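Local atomic coordinates of glucanase (PDB entry 5GXX), a protein that probably hydrolyses beta-1,4-glucosidic bonds within cellulose chains, as a family 9 endoglucanase of the Clostridium thermocellum cellulosome. Residues A387-P392 against V406-A411. The protein carries 1 engineered substitution. Sequence-based numbering, arbitrary orientation.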
loop_
_atom_site.group_PDB
_atom_site.type_symbol
_atom_site.label_atom_id
_atom_site.label_comp_id
_atom_site.label_asym_id
_atom_site.label_seq_id
_atom_site.Cartn_x
_atom_site.Cartn_y
_atom_site.Cartn_z
ATOM N N ALA A 387 -13.460 -37.613 11.855
ATOM C CA ALA A 387 -12.172 -37.561 11.175
ATOM C C ALA A 387 -11.064 -38.182 12.012
ATOM O O ALA A 387 -10.799 -37.708 13.117
ATOM C CB ALA A 387 -11.817 -36.112 10.828
ATOM N N LEU A 388 -10.428 -39.216 11.457
ATOM C CA LEU A 388 -9.214 -39.794 12.058
ATOM C C LEU A 388 -8.034 -38.893 11.713
ATOM O O LEU A 388 -7.724 -38.737 10.531
ATOM C CB LEU A 388 -8.968 -41.216 11.558
ATOM C CG LEU A 388 -7.745 -41.949 12.132
ATOM C CD1 LEU A 388 -7.931 -42.264 13.622
ATOM C CD2 LEU A 388 -7.581 -43.240 11.371
ATOM N N VAL A 389 -7.386 -38.306 12.716
ATOM C CA VAL A 389 -6.210 -37.471 12.424
ATOM C C VAL A 389 -4.953 -38.296 12.080
ATOM O O VAL A 389 -4.897 -39.502 12.291
ATOM C CB VAL A 389 -5.953 -36.391 13.511
ATOM C CG1 VAL A 389 -7.175 -35.505 13.719
ATOM C CG2 VAL A 389 -5.543 -37.019 14.838
ATOM N N GLY A 390 -3.929 -37.611 11.582
ATOM C CA GLY A 390 -2.651 -38.261 11.317
ATOM C C GLY A 390 -2.139 -39.037 12.523
ATOM O O GLY A 390 -1.789 -40.213 12.417
ATOM N N GLY A 391 -2.093 -38.375 13.675
ATOM C CA GLY A 391 -1.808 -39.089 14.900
ATOM C C GLY A 391 -0.484 -38.686 15.506
ATOM O O GLY A 391 0.167 -37.758 15.029
ATOM N N PRO A 392 -0.034 -39.446 16.496
ATOM C CA PRO A 392 1.145 -39.053 17.256
ATOM C C PRO A 392 2.437 -39.419 16.539
ATOM O O PRO A 392 2.421 -40.134 15.536
ATOM C CB PRO A 392 0.987 -39.865 18.548
ATOM C CG PRO A 392 0.317 -41.134 18.047
ATOM C CD PRO A 392 -0.654 -40.691 16.985
ATOM N N VAL A 406 1.042 -32.328 9.719
ATOM C CA VAL A 406 1.331 -33.769 9.744
ATOM C C VAL A 406 0.395 -34.473 10.747
ATOM O O VAL A 406 -0.484 -35.246 10.357
ATOM C CB VAL A 406 2.828 -34.025 10.046
ATOM C CG1 VAL A 406 3.103 -35.527 10.122
ATOM C CG2 VAL A 406 3.686 -33.361 8.977
ATOM N N LYS A 407 0.525 -34.144 12.026
ATOM C CA LYS A 407 -0.208 -34.873 13.057
ATOM C C LYS A 407 -1.706 -34.607 13.005
ATOM O O LYS A 407 -2.492 -35.464 13.409
ATOM C CB LYS A 407 0.353 -34.602 14.453
ATOM C CG LYS A 407 1.817 -35.008 14.570
ATOM C CD LYS A 407 2.274 -35.018 15.993
ATOM C CE LYS A 407 3.735 -35.444 16.019
ATOM N NZ LYS A 407 4.368 -35.325 17.363
ATOM N N ASN A 408 -2.085 -33.422 12.544
ATOM C CA ASN A 408 -3.506 -33.067 12.513
ATOM C C ASN A 408 -4.120 -33.085 11.110
ATOM O O ASN A 408 -5.218 -32.535 10.889
ATOM C CB ASN A 408 -3.802 -31.764 13.251
ATOM C CG ASN A 408 -4.333 -32.014 14.658
ATOM O OD1 ASN A 408 -4.433 -33.152 15.119
ATOM N ND2 ASN A 408 -4.676 -30.945 15.344
ATOM N N GLU A 409 -3.408 -33.693 10.164
ATOM C CA GLU A 409 -3.958 -33.989 8.840
ATOM C C GLU A 409 -5.198 -34.874 8.962
ATOM O O GLU A 409 -5.286 -35.697 9.878
ATOM C CB GLU A 409 -2.903 -34.637 7.922
ATOM C CG GLU A 409 -3.350 -34.920 6.481
ATOM C CD GLU A 409 -3.777 -33.702 5.692
ATOM O OE1 GLU A 409 -4.521 -32.829 6.195
ATOM O OE2 GLU A 409 -3.394 -33.610 4.509
ATOM N N VAL A 410 -6.147 -34.653 8.064
ATOM C CA VAL A 410 -7.351 -35.481 7.944
ATOM C C VAL A 410 -7.562 -35.759 6.459
ATOM O O VAL A 410 -7.204 -34.927 5.621
ATOM C CB VAL A 410 -8.607 -34.780 8.559
ATOM C CG1 VAL A 410 -8.497 -34.721 10.083
ATOM C CG2 VAL A 410 -8.816 -33.391 7.942
ATOM N N ALA A 411 -8.107 -36.916 6.092
ATOM C CA ALA A 411 -8.284 -37.195 4.662
ATOM C C ALA A 411 -9.214 -38.366 4.424
ATOM O O ALA A 411 -9.409 -39.217 5.292
ATOM C CB ALA A 411 -6.913 -37.458 4.013
HETATM O O HOH W 1 -9.409 -38.089 8.450
#
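Gly-391 and Lys-407 make the main backbone bond between the two segments: Gly-391 N donates to Lys-407 O at 3.0 Å in a nearly straight bond (170°). A weaker bond runs from Gly-390 N to Glu-409 O, bent to 128°. The same Glu-409 O receives a CA-H...O contact from Val-389 CA at 3.2 Å. These acceptors belong to a type I beta turn, Val-406 to Glu-409. One water accepts from Ala-411 N and hydrogen-bonds to Leu-388 O, bridging the segments.

Apolar contact is small. Val-410 has CG1 turned beside its backbone N (chi1 -70°), with the carbonyl carbon on the far side. This CG1 meets Ala-387 CB at 3.7 Å and Val-389 CG1 at 3.9 Å. Val-389 lies alongside the Asn-408 side chain.

The extended Lys-407 chain passes Gly-391 O, with Lys-407 CB and CG both near it. Three polar ends are held from outside the segments. Lys-407 NZ hydrogen-bonds to Ser-397 O. Asn-408 hydrogen-bonds to Tyr-398 and Asp-400. Glu-409 OE2 binds a Tris molecule, consistent with a pocket in the catalytic module. Within 406-411, Glu-409 OE1 accepts from Val-410 N (3.1 Å) on its anti side, tilted well out of the carboxylate plane.

Both segments belong to the one long loop between helices 364-367 and 412-429. Leu-388 packs on helices 301-318, 322-340 and 412-429, and Ala-411 leads directly into the last of these.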